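Local coordinates for protein putative histidinol-phosphate aminotransferase (PDB 3P1T) that probably transfers an amino group from L-histidinol phosphate to 2-oxoglutarate, using pyridoxal 5'-phosphate as cofactor, in histidine biosynthesis, at residues P98-Y103 / P144-G149; G76-F81 / R104-V109. All coordinates share one frame; numbering follows the deposited sequence.

How the contacts relate
From the N terminus, helix 76-87 comes first, and contact 2 joins its opening turns to residues 104-109, closing a loop of 22 residues that includes strand 92-96. Contact 1 begins inside that loop, at 98-103, and reaches on to 144-149, closing 40 residues that include strands 113-117 and 137-142. The segments alternate along the chain, so the two contacts cross. Helix 102-107 serves both: its start belongs to contact 1 and the remainder to contact 2. Tyr103 touches both Ile77 and Phe81, and Phe100 also packs on Ile77. Together they tie helix 76-87 and helix 102-107 to the loop that follows strand 137-142.

Contact 1 of 2, residues P98-Y103 / P144-G149; sequences PGFDGY and PSNPTG
Phe100 and Asn146 lie at the centre of a buried, partly water-mediated contact between two loops of the large domain, one leading from strand 92-96 into helix 102-107, the other following strand 137-142. The backbones come close where Asn146 O faces Gly99, with a weak CA-H...O contact of 3.5 Å from Gly99 CA. Although Phe100 N is also near this carbonyl, its N-H is directed at a water instead (Phe100 N to water 2, 2.9 Å). Ser145 OG joins the loops through both waters: it meets water 2, and it meets water 1, which donates to Pro98 O. With CG anti to the backbone N (chi1 177°), the Asn146 side chain slants across that of Phe100, bringing ND2 to 3.8 Å from CD1 of the ring, with the amide plane 26° from the ring plane. The backbone N of Gly102 sits over the centre of the same ring, while Tyr103 CE1 meets its edge. The amide's polar ends are held by Arg314, at OD1, and by a bound tartrate, probably from the crystallisation liquor, at ND2. Pro147 follows through a cis peptide bond and places CD near Gly99 CA. This Asn-Pro-Thr-Gly turn with its cis proline is characteristic of class I and II aminotransferases of fold type I, where the asparagine and its arginine partner commonly line the cofactor and substrate pocket, a pocket that the tartrate may mark here.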
loop_
_atom_site.group_PDB
_atom_site.type_symbol
_atom_site.label_atom_id
_atom_site.label_comp_id
_atom_site.label_asym_id
_atom_site.label_seq_id
_atom_site.Cartn_x
_atom_site.Cartn_y
_atom_site.Cartn_z
ATOM N N PRO A 98 -23.173 -2.199 -17.917
ATOM C CA PRO A 98 -22.996 -1.748 -16.526
ATOM C C PRO A 98 -22.368 -2.802 -15.633
ATOM O O PRO A 98 -22.588 -3.996 -15.839
ATOM C CB PRO A 98 -24.433 -1.459 -16.067
ATOM C CG PRO A 98 -25.156 -1.123 -17.313
ATOM C CD PRO A 98 -24.584 -2.082 -18.322
ATOM N N GLY A 99 -21.586 -2.334 -14.662
ATOM C CA GLY A 99 -20.881 -3.154 -13.693
ATOM C C GLY A 99 -19.926 -2.290 -12.898
ATOM O O GLY A 99 -19.931 -1.070 -13.064
ATOM N N PHE A 100 -19.099 -2.904 -12.035
ATOM C CA PHE A 100 -18.129 -2.203 -11.202
ATOM C C PHE A 100 -17.193 -1.341 -12.068
ATOM O O PHE A 100 -16.675 -1.801 -13.078
ATOM C CB PHE A 100 -17.343 -3.209 -10.361
ATOM C CG PHE A 100 -16.268 -2.591 -9.504
ATOM C CD1 PHE A 100 -16.593 -1.686 -8.498
ATOM C CD2 PHE A 100 -14.929 -2.930 -9.688
ATOM C CE1 PHE A 100 -15.594 -1.102 -7.716
ATOM C CE2 PHE A 100 -13.934 -2.366 -8.884
ATOM C CZ PHE A 100 -14.271 -1.447 -7.914
ATOM N N ASP A 101 -17.032 -0.079 -11.691
ATOM C CA ASP A 101 -16.318 0.931 -12.471
ATOM C C ASP A 101 -14.800 0.968 -12.215
ATOM O O ASP A 101 -14.084 1.669 -12.946
ATOM C CB ASP A 101 -16.903 2.335 -12.162
ATOM C CG ASP A 101 -16.842 2.822 -10.703
ATOM O OD1 ASP A 101 -16.842 1.963 -9.778
ATOM O OD2 ASP A 101 -16.839 4.063 -10.489
ATOM N N GLY A 102 -14.325 0.240 -11.204
ATOM C CA GLY A 102 -12.912 0.201 -10.854
ATOM C C GLY A 102 -11.993 -0.334 -11.934
ATOM O O GLY A 102 -10.875 0.170 -12.104
ATOM N N TYR A 103 -12.456 -1.358 -12.672
ATOM C CA TYR A 103 -11.678 -1.975 -13.754
ATOM C C TYR A 103 -11.464 -0.948 -14.855
ATOM O O TYR A 103 -10.331 -0.785 -15.303
ATOM C CB TYR A 103 -12.341 -3.255 -14.292
ATOM C CG TYR A 103 -12.888 -4.177 -13.220
ATOM C CD1 TYR A 103 -12.093 -4.595 -12.156
ATOM C CD2 TYR A 103 -14.177 -4.688 -13.308
ATOM C CE1 TYR A 103 -12.599 -5.422 -11.158
ATOM C CE2 TYR A 103 -14.675 -5.561 -12.345
ATOM C CZ TYR A 103 -13.887 -5.909 -11.266
ATOM O OH TYR A 103 -14.403 -6.730 -10.312
ATOM N N PRO A 144 -20.757 -12.043 -6.548
ATOM C CA PRO A 144 -21.917 -11.344 -7.160
ATOM C C PRO A 144 -21.493 -10.009 -7.747
ATOM O O PRO A 144 -20.459 -9.465 -7.336
ATOM C CB PRO A 144 -22.883 -11.160 -5.975
ATOM C CG PRO A 144 -22.426 -12.135 -4.926
ATOM C CD PRO A 144 -20.936 -12.179 -5.092
ATOM N N SER A 145 -22.258 -9.493 -8.722
ATOM C CA SER A 145 -21.928 -8.223 -9.384
ATOM C C SER A 145 -22.328 -6.974 -8.578
ATOM O O SER A 145 -23.351 -6.948 -7.897
ATOM C CB SER A 145 -22.608 -8.143 -10.745
ATOM O OG SER A 145 -22.363 -6.885 -11.354
ATOM N N ASN A 146 -21.518 -5.928 -8.710
ATOM C CA ASN A 146 -21.755 -4.600 -8.148
ATOM C C ASN A 146 -22.064 -3.687 -9.333
ATOM O O ASN A 146 -21.251 -3.674 -10.260
ATOM C CB ASN A 146 -20.551 -4.126 -7.306
ATOM C CG ASN A 146 -20.658 -2.733 -6.723
ATOM O OD1 ASN A 146 -21.707 -2.101 -6.712
ATOM N ND2 ASN A 146 -19.558 -2.225 -6.211
ATOM N N PRO A 147 -23.264 -3.046 -9.445
ATOM C CA PRO A 147 -24.316 -2.862 -8.432
ATOM C C PRO A 147 -25.603 -3.687 -8.619
ATOM O O PRO A 147 -26.595 -3.395 -7.931
ATOM C CB PRO A 147 -24.656 -1.385 -8.634
ATOM C CG PRO A 147 -24.580 -1.212 -10.132
ATOM C CD PRO A 147 -23.523 -2.180 -10.618
ATOM N N THR A 148 -25.609 -4.691 -9.527
ATOM C CA THR A 148 -26.827 -5.450 -9.847
ATOM C C THR A 148 -27.173 -6.471 -8.768
ATOM O O THR A 148 -28.349 -6.795 -8.582
ATOM C CB THR A 148 -26.694 -6.141 -11.210
ATOM O OG1 THR A 148 -25.678 -7.129 -11.151
ATOM C CG2 THR A 148 -26.405 -5.148 -12.347
ATOM N N GLY A 149 -26.161 -6.962 -8.076
ATOM C CA GLY A 149 -26.317 -7.971 -7.041
ATOM C C GLY A 149 -26.583 -9.346 -7.612
ATOM O O GLY A 149 -26.946 -10.258 -6.881
HETATM O O HOH W 1 -22.802 -6.007 -13.801
HETATM O O HOH W 2 -19.603 -5.680 -11.536
#

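Contact 2 of 2, residues G76-F81 / R104-V109; sequences GIDECF and RARIAV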
loop_
_atom_site.group_PDB
_atom_site.type_symbol
_atom_site.label_atom_id
_atom_site.label_comp_id
_atom_site.label_asym_id
_atom_site.label_seq_id
_atom_site.Cartn_x
_atom_site.Cartn_y
_atom_site.Cartn_z
ATOM N N GLY A 76 -6.068 -4.119 -2.096
ATOM C CA GLY A 76 -7.368 -4.125 -2.748
ATOM C C GLY A 76 -7.377 -4.585 -4.185
ATOM O O GLY A 76 -6.364 -5.064 -4.727
ATOM N N ILE A 77 -8.544 -4.416 -4.816
ATOM C CA ILE A 77 -8.794 -4.841 -6.186
ATOM C C ILE A 77 -7.919 -4.006 -7.166
ATOM O O ILE A 77 -7.531 -4.560 -8.199
ATOM C CB ILE A 77 -10.326 -4.798 -6.524
ATOM C CG1 ILE A 77 -10.679 -5.461 -7.886
ATOM C CG2 ILE A 77 -10.930 -3.418 -6.382
ATOM C CD1 ILE A 77 -10.180 -6.891 -8.127
ATOM N N ASP A 78 -7.531 -2.746 -6.821
ATOM C CA ASP A 78 -6.666 -1.933 -7.711
ATOM C C ASP A 78 -5.301 -2.595 -7.889
ATOM O O ASP A 78 -4.891 -2.773 -9.035
ATOM C CB ASP A 78 -6.482 -0.478 -7.225
ATOM C CG ASP A 78 -7.672 0.459 -7.373
ATOM O OD1 ASP A 78 -8.818 -0.040 -7.527
ATOM O OD2 ASP A 78 -7.476 1.687 -7.244
ATOM N N GLU A 79 -4.608 -2.990 -6.780
ATOM C CA GLU A 79 -3.309 -3.672 -6.910
ATOM C C GLU A 79 -3.469 -4.989 -7.653
ATOM O O GLU A 79 -2.653 -5.315 -8.507
ATOM C CB GLU A 79 -2.633 -3.929 -5.554
ATOM C CG GLU A 79 -1.358 -4.752 -5.718
ATOM C CD GLU A 79 -0.424 -4.927 -4.543
ATOM O OE1 GLU A 79 -0.812 -4.599 -3.399
ATOM O OE2 GLU A 79 0.712 -5.393 -4.777
ATOM N N CYS A 80 -4.513 -5.740 -7.308
ATOM C CA CYS A 80 -4.852 -7.018 -7.902
ATOM C C CYS A 80 -4.935 -6.896 -9.444
ATOM O O CYS A 80 -4.254 -7.642 -10.156
ATOM C CB CYS A 80 -6.168 -7.515 -7.311
ATOM S SG CYS A 80 -6.785 -9.045 -8.061
ATOM N N PHE A 81 -5.749 -5.930 -9.944
ATOM C CA PHE A 81 -5.963 -5.713 -11.370
ATOM C C PHE A 81 -4.662 -5.307 -12.053
ATOM O O PHE A 81 -4.381 -5.796 -13.144
ATOM C CB PHE A 81 -7.059 -4.648 -11.621
ATOM C CG PHE A 81 -7.509 -4.582 -13.062
ATOM C CD1 PHE A 81 -6.798 -3.827 -13.998
ATOM C CD2 PHE A 81 -8.617 -5.306 -13.495
ATOM C CE1 PHE A 81 -7.162 -3.831 -15.337
ATOM C CE2 PHE A 81 -8.989 -5.294 -14.829
ATOM C CZ PHE A 81 -8.253 -4.563 -15.743
ATOM N N ARG A 104 -12.516 -0.167 -15.199
ATOM C CA ARG A 104 -12.403 0.930 -16.174
ATOM C C ARG A 104 -11.308 1.945 -15.792
ATOM O O ARG A 104 -10.574 2.400 -16.665
ATOM C CB ARG A 104 -13.722 1.682 -16.313
ATOM C CG ARG A 104 -14.571 1.248 -17.474
ATOM C CD ARG A 104 -15.741 2.189 -17.617
ATOM N NE ARG A 104 -16.513 1.885 -18.824
ATOM C CZ ARG A 104 -17.390 2.713 -19.378
ATOM N NH1 ARG A 104 -17.586 3.920 -18.871
ATOM N NH2 ARG A 104 -18.053 2.353 -20.463
ATOM N N ALA A 105 -11.224 2.304 -14.493
ATOM C CA ALA A 105 -10.274 3.269 -13.934
ATOM C C ALA A 105 -8.846 2.804 -14.107
ATOM O O ALA A 105 -8.007 3.605 -14.504
ATOM C CB ALA A 105 -10.564 3.500 -12.468
ATOM N N ARG A 106 -8.575 1.514 -13.861
ATOM C CA ARG A 106 -7.238 0.901 -13.997
ATOM C C ARG A 106 -6.854 0.715 -15.475
ATOM O O ARG A 106 -5.667 0.812 -15.817
ATOM C CB ARG A 106 -7.198 -0.445 -13.255
ATOM C CG ARG A 106 -7.341 -0.298 -11.740
ATOM C CD ARG A 106 -6.040 0.205 -11.139
ATOM N NE ARG A 106 -6.046 1.635 -10.858
ATOM C CZ ARG A 106 -4.958 2.373 -10.666
ATOM N NH1 ARG A 106 -3.752 1.842 -10.815
ATOM N NH2 ARG A 106 -5.069 3.662 -10.385
ATOM N N ILE A 107 -7.853 0.475 -16.355
ATOM C CA ILE A 107 -7.636 0.340 -17.798
ATOM C C ILE A 107 -7.283 1.761 -18.358
ATOM O O ILE A 107 -6.464 1.879 -19.268
ATOM C CB ILE A 107 -8.867 -0.341 -18.478
ATOM C CG1 ILE A 107 -8.808 -1.877 -18.224
ATOM C CG2 ILE A 107 -8.913 -0.062 -19.994
ATOM C CD1 ILE A 107 -10.127 -2.629 -18.309
ATOM N N ALA A 108 -7.801 2.820 -17.718
ATOM C CA ALA A 108 -7.544 4.205 -18.067
ATOM C C ALA A 108 -6.137 4.655 -17.678
ATOM O O ALA A 108 -5.708 5.718 -18.134
ATOM C CB ALA A 108 -8.556 5.093 -17.378
ATOM N N VAL A 109 -5.455 3.931 -16.774
ATOM C CA VAL A 109 -4.093 4.333 -16.381
ATOM C C VAL A 109 -3.103 3.411 -17.068
ATOM O O VAL A 109 -1.918 3.605 -16.914
ATOM C CB VAL A 109 -3.804 4.436 -14.858
ATOM C CG1 VAL A 109 -4.607 5.557 -14.218
ATOM C CG2 VAL A 109 -4.032 3.122 -14.138
#
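The first turns of helix 76-87 lie beside helix 102-107 and the residues just after it, the backbones being nearest at Asp78 and Arg106, whose CA atoms are 6.9 Å apart. Phe81, its CG anti to the backbone N (chi1 -169°), leaves its backbone toward the other segment, and its CD1, CE1 and CZ atoms meet two consecutive residues. CD1 is 3.5 Å from Arg106 CB, and CZ is 3.7 Å from Ile107 CG1, with Ile107 CD1 also on CZ. Phe81 and Arg106 run past each other in opposite senses, and the ring stands almost perpendicular to the guanidinium (89°). Helix 102-107 connects the neighbouring parallel strands 92-96 and 113-117 as the helix of a beta-alpha-beta crossover in the large domain's seven-stranded sheet, so Phe81 and Ile107 join this crossover helix to helix 76-87. Arg106 bends at chi2 and chi3, which carries CD to 3.8 Å from Asp78 O and NE close to the Asp78 carboxylate, where the side chains cross at about a right angle. That ion pair is long, with NE 3.9 Å from Asp78 OD2. OD2 is displaced from the plane of the guanidinium, so the pairing is electrostatic and is not a directed hydrogen bond. Val109 CG2 lies over one guanidinium face, 3.5 Å above its plane and toward the rim. Stronger partners hold both charged groups: Arg106 NH1 bonds to Asp82 and to Lys223 O of the second subunit, and Asp78 OD2 accepts from Phe226 N of that subunit, whose Trp225 packs on Asp78 at the dimer interface.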